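Kirola (PDB 4IGV) is a kiwifruit allergen of the ripening-related, PR-10-like family and probably binds hydrophobic ligands in an internal cavity, as its Bet v 1 relatives do. Local coordinates at residues I140-D143 / I144-Y147; R25-L28 / Y29-S32. One frame throughout, in Å; residues are numbered along the deposited sequence. Where two conformers were deposited one is given.

Interaction 1. Residues I140-D143 / I144-Y147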
loop_
_atom_site.group_PDB
_atom_site.type_symbol
_atom_site.label_atom_id
_atom_site.label_comp_id
_atom_site.label_asym_id
_atom_site.label_seq_id
_atom_site.Cartn_x
_atom_site.Cartn_y
_atom_site.Cartn_z
ATOM N N ILE A 140 4.865 4.068 -6.564
ATOM C CA ILE A 140 3.418 4.147 -6.793
ATOM C C ILE A 140 2.892 5.524 -6.381
ATOM O O ILE A 140 2.135 6.153 -7.112
ATOM C CB ILE A 140 2.643 3.021 -6.113
ATOM C CG1 ILE A 140 2.941 1.714 -6.838
ATOM C CG2 ILE A 140 1.144 3.348 -6.122
ATOM C CD1 ILE A 140 2.466 0.516 -6.026
ATOM N N THR A 141 3.337 5.997 -5.213
ATOM C CA THR A 141 2.931 7.288 -4.716
ATOM C C THR A 141 3.308 8.401 -5.706
ATOM O O THR A 141 2.505 9.277 -6.012
ATOM C CB THR A 141 3.596 7.562 -3.345
ATOM O OG1 THR A 141 3.211 6.520 -2.430
ATOM C CG2 THR A 141 3.216 8.919 -2.776
ATOM N N LYS A 142 4.518 8.350 -6.230
ATOM C CA LYS A 142 4.974 9.348 -7.194
ATOM C C LYS A 142 4.223 9.268 -8.519
ATOM O O LYS A 142 3.920 10.313 -9.128
ATOM C CB LYS A 142 6.486 9.236 -7.382
ATOM C CG LYS A 142 7.279 9.660 -6.144
ATOM C CD LYS A 142 8.741 9.388 -6.289
ATOM C CE LYS A 142 9.480 9.678 -5.014
ATOM N NZ LYS A 142 10.928 9.366 -5.202
ATOM N N ASP A 143 3.877 8.042 -8.914
ATOM C CA ASP A 143 3.062 7.862 -10.125
ATOM C C ASP A 143 1.680 8.477 -9.929
ATOM O O ASP A 143 1.194 9.118 -10.848
ATOM C CB ASP A 143 2.967 6.408 -10.490
ATOM C CG ASP A 143 4.225 5.872 -11.130
ATOM O OD1 ASP A 143 5.106 6.660 -11.563
ATOM O OD2 ASP A 143 4.380 4.640 -11.241
ATOM N N ILE A 144 1.095 8.289 -8.735
ATOM C CA ILE A 144 -0.234 8.863 -8.499
ATOM C C ILE A 144 -0.147 10.374 -8.506
ATOM O O ILE A 144 -0.962 11.065 -9.124
ATOM C CB ILE A 144 -0.827 8.335 -7.198
ATOM C CG1 ILE A 144 -1.140 6.849 -7.291
ATOM C CG2 ILE A 144 -2.036 9.189 -6.784
ATOM C CD1 ILE A 144 -1.392 6.170 -5.910
ATOM N N GLU A 145 0.826 10.924 -7.786
ATOM C CA GLU A 145 0.903 12.389 -7.661
ATOM C C GLU A 145 1.157 13.099 -8.957
ATOM O O GLU A 145 0.776 14.249 -9.121
ATOM C CB GLU A 145 1.912 12.778 -6.549
ATOM C CG GLU A 145 3.297 12.667 -6.911
ATOM C CD GLU A 145 4.301 13.022 -5.748
ATOM O OE1 GLU A 145 4.215 14.109 -5.244
ATOM O OE2 GLU A 145 5.043 12.091 -5.330
ATOM N N THR A 146 1.781 12.419 -9.921
ATOM C CA THR A 146 2.152 13.020 -11.183
ATOM C C THR A 146 1.221 12.562 -12.317
ATOM O O THR A 146 1.485 12.924 -13.481
ATOM C CB THR A 146 3.602 12.704 -11.586
ATOM O OG1 THR A 146 3.814 11.294 -11.692
ATOM C CG2 THR A 146 4.579 13.308 -10.597
ATOM N N TYR A 147 0.165 11.811 -12.013
ATOM C CA TYR A 147 -0.706 11.275 -13.050
ATOM C C TYR A 147 -1.441 12.392 -13.782
ATOM O O TYR A 147 -2.021 13.260 -13.156
ATOM C CB TYR A 147 -1.713 10.316 -12.414
ATOM C CG TYR A 147 -2.617 9.669 -13.424
ATOM C CD1 TYR A 147 -2.152 8.660 -14.248
ATOM C CD2 TYR A 147 -3.953 9.983 -13.462
ATOM C CE1 TYR A 147 -2.980 8.043 -15.151
ATOM C CE2 TYR A 147 -4.807 9.377 -14.383
ATOM C CZ TYR A 147 -4.317 8.412 -15.225
ATOM O OH TYR A 147 -5.153 7.787 -16.126
#
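Thr-146 folds its hydroxyl back on the last helical turn: OG1 gives a hydrogen bond to Lys-142 O at 2.7 Å, arriving 24° out of the carbonyl plane. Its chi1 of 59° sets OG1 between the backbone N and the carbonyl carbon, the rotamer that turns it to this acceptor. The backbone bond from Thr-146 N to the same oxygen is weak, and Thr-146 is the first residue to leave helical angles, so the hydroxyl adds a shorter bond to that oxygen. The two preceding amides are bonded regularly: Ile-144 N to Ile-140 O and Glu-145 N to Thr-141 O are both 2.9 Å. This is the C-terminal end of the long helix 131-145 of the Bet v 1 fold. On its inner side Ile-144 CD1 rests against Ile-140 CG2 at 3.8 Å, the two side chains crossing at a slant, and Ile-144 also packs on Phe-20, Ile-23 and Phe-24 of helix 17-25. Glu-145 lies alongside Lys-142, its OE2 3.4 Å from the Lys-142 CG methylene, whereas OE2 and Lys-142 NZ are 6.5 Å apart. The other carboxylate oxygen, OE1, accepts a hydrogen bond from Leu-14 N, and Asp-143 OD2 is bonded to Ser-35 OG.

Interaction 2. Residues R25-L28 / Y29-S32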
loop_
_atom_site.group_PDB
_atom_site.type_symbol
_atom_site.label_atom_id
_atom_site.label_comp_id
_atom_site.label_asym_id
_atom_site.label_seq_id
_atom_site.Cartn_x
_atom_site.Cartn_y
_atom_site.Cartn_z
ATOM N N ARG A 25 -8.554 4.298 0.049
ATOM C CA ARG A 25 -9.704 3.795 0.754
ATOM C C ARG A 25 -10.771 3.273 -0.207
ATOM O O ARG A 25 -11.114 2.098 -0.111
ATOM C CB ARG A 25 -10.318 4.841 1.696
ATOM C CG ARG A 25 -11.493 4.281 2.460
ATOM C CD ARG A 25 -12.120 5.215 3.462
ATOM N NE ARG A 25 -13.279 4.567 4.068
ATOM C CZ ARG A 25 -14.158 5.167 4.841
ATOM N NH1 ARG A 25 -13.964 6.405 5.210
ATOM N NH2 ARG A 25 -15.161 4.485 5.362
ATOM N N TYR A 26 -11.312 4.119 -1.077
ATOM C CA TYR A 26 -12.481 3.765 -1.830
ATOM C C TYR A 26 -12.266 3.369 -3.285
ATOM O O TYR A 26 -13.154 2.715 -3.872
ATOM C CB TYR A 26 -13.421 4.948 -1.818
ATOM C CG TYR A 26 -14.209 5.140 -0.561
ATOM C CD1 TYR A 26 -14.057 6.276 0.178
ATOM C CD2 TYR A 26 -15.176 4.233 -0.207
ATOM C CE1 TYR A 26 -14.835 6.504 1.331
ATOM C CE2 TYR A 26 -15.947 4.435 0.939
ATOM C CZ TYR A 26 -15.746 5.593 1.656
ATOM O OH TYR A 26 -16.598 5.789 2.761
ATOM N N ARG A 27 -11.171 3.761 -3.903
ATOM C CA ARG A 27 -11.021 3.528 -5.350
ATOM C C ARG A 27 -9.637 2.973 -5.666
ATOM O O ARG A 27 -8.955 3.417 -6.593
ATOM C CB ARG A 27 -11.314 4.800 -6.142
ATOM C CG ARG A 27 -12.692 5.412 -5.888
ATOM C CD ARG A 27 -13.131 6.467 -6.844
ATOM N NE ARG A 27 -13.315 5.903 -8.188
ATOM C CZ ARG A 27 -13.266 6.571 -9.334
ATOM N NH1 ARG A 27 -13.059 7.858 -9.301
ATOM N NH2 ARG A 27 -13.427 5.946 -10.510
ATOM N N LEU A 28 -9.284 1.898 -4.973
ATOM C CA LEU A 28 -7.938 1.381 -5.034
ATOM C C LEU A 28 -7.600 0.848 -6.420
ATOM O O LEU A 28 -6.441 0.878 -6.859
ATOM C CB LEU A 28 -7.709 0.333 -3.920
ATOM C CG LEU A 28 -6.259 -0.076 -3.624
ATOM C CD1 LEU A 28 -5.345 1.093 -3.219
ATOM C CD2 LEU A 28 -6.269 -1.159 -2.558
ATOM N N TYR A 29 -8.611 0.389 -7.140
ATOM C CA TYR A 29 -8.468 -0.056 -8.505
ATOM C C TYR A 29 -7.858 0.996 -9.439
ATOM O O TYR A 29 -7.278 0.651 -10.470
ATOM C CB TYR A 29 -9.774 -0.561 -9.091
ATOM C CG TYR A 29 -10.924 0.420 -8.979
ATOM C CD1 TYR A 29 -11.075 1.422 -9.920
ATOM C CD2 TYR A 29 -11.839 0.377 -7.947
ATOM C CE1 TYR A 29 -12.112 2.322 -9.829
ATOM C CE2 TYR A 29 -12.872 1.266 -7.851
ATOM C CZ TYR A 29 -13.004 2.256 -8.794
ATOM O OH TYR A 29 -14.074 3.140 -8.680
ATOM N N LEU A 30 -7.973 2.281 -9.088
ATOM C CA LEU A 30 -7.376 3.316 -9.958
ATOM C C LEU A 30 -5.848 3.193 -10.048
ATOM O O LEU A 30 -5.261 3.732 -10.978
ATOM C CB LEU A 30 -7.741 4.710 -9.447
ATOM C CG LEU A 30 -9.182 5.081 -9.594
ATOM C CD1 LEU A 30 -9.449 6.424 -8.958
ATOM C CD2 LEU A 30 -9.656 5.100 -11.070
ATOM N N ILE A 31 -5.191 2.520 -9.098
ATOM C CA ILE A 31 -3.724 2.458 -9.134
ATOM C C ILE A 31 -3.213 1.565 -10.254
ATOM O O ILE A 31 -2.045 1.680 -10.643
ATOM C CB ILE A 31 -3.046 2.096 -7.781
ATOM C CG1 ILE A 31 -3.314 0.631 -7.377
ATOM C CG2 ILE A 31 -3.376 3.185 -6.699
ATOM C CD1 ILE A 31 -2.565 0.152 -6.121
ATOM N N SER A 32 -4.051 0.666 -10.766
ATOM C CA SER A 32 -3.682 -0.023 -12.018
ATOM C C SER A 32 -3.469 0.981 -13.134
ATOM O O SER A 32 -2.447 0.917 -13.833
ATOM C CB SER A 32 -4.756 -1.019 -12.404
ATOM O OG SER A 32 -4.869 -1.932 -11.335
#
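Arg-27 and Tyr-29, two residues apart on one turn, meet with their flat groups steeply inclined, guanidinium and ring planes 63° apart. It is the phenol oxygen that makes the closest approach to the guanidinium: Arg-27 NE donates to Tyr-29 OH at 2.9 Å, with an N-H...O angle of 168°. The oxygen sits at the guanidinium edge, close to its plane. Two torsions make the meeting possible. Arg-27 bends at chi3 (65°), which brings NE to Tyr-29 OH, while Tyr-29 holds CG between its backbone N and carbonyl carbon and so carries the ring back beside Arg-27. There one ring face lies against the Arg-27 backbone, CE2 being 3.8 Å from Arg-27 CA.

Leu-30 comes to the guanidinium from a different direction. Its CD1 methyl stands over the centre of one guanidinium face, 3.8 Å from Arg-27 CZ, and also touches the arginine CB. Beneath these side chains runs a type I beta turn from Arg-27 to Leu-30, closed by Leu-30 N to Arg-27 O at 2.9 Å; Ile-31 N to Leu-28 O follows at 3.0 Å. The turn joins helix 17-25 to helix 30-34, the pair of short helices of the Bet v 1 fold. In one of the two conformers modelled for Ile-31, Leu-28 and Ile-31 lie side by side, with Leu-28 also on Ile-56 and Phe-58 and Ile-31 on Ile-39 and Val-42. Tyr-29 packs edge-to-face with Trp-49.

The in-plane bond at NE and the methyl over one face probably limit the rotation of the guanidinium, and the cationic donor would probably draw density from the phenol oxygen and make its O-H a readier donor.

In the fold
Both interactions are partly buried, and each joins neighbouring turns of one continuous stretch. Interaction 1 ends a long helix, whereas interaction 2 leads from one short helix into the next. Each has an apolar pair on its inner side and polar groups outward, but the outward chemistry differs: at 144-147 a hydroxyl returns to a main-chain carbonyl, while at 25-32 a charged side chain grips a phenol. Their centres lie 13 Å apart, and they meet through their buried isoleucines, Ile-144 CD1 packing on Ile-31 CG2 in one of the two Ile-31 conformers. Ile-23 of helix 17-25 touches both of these residues, so the three helices share one apolar interface.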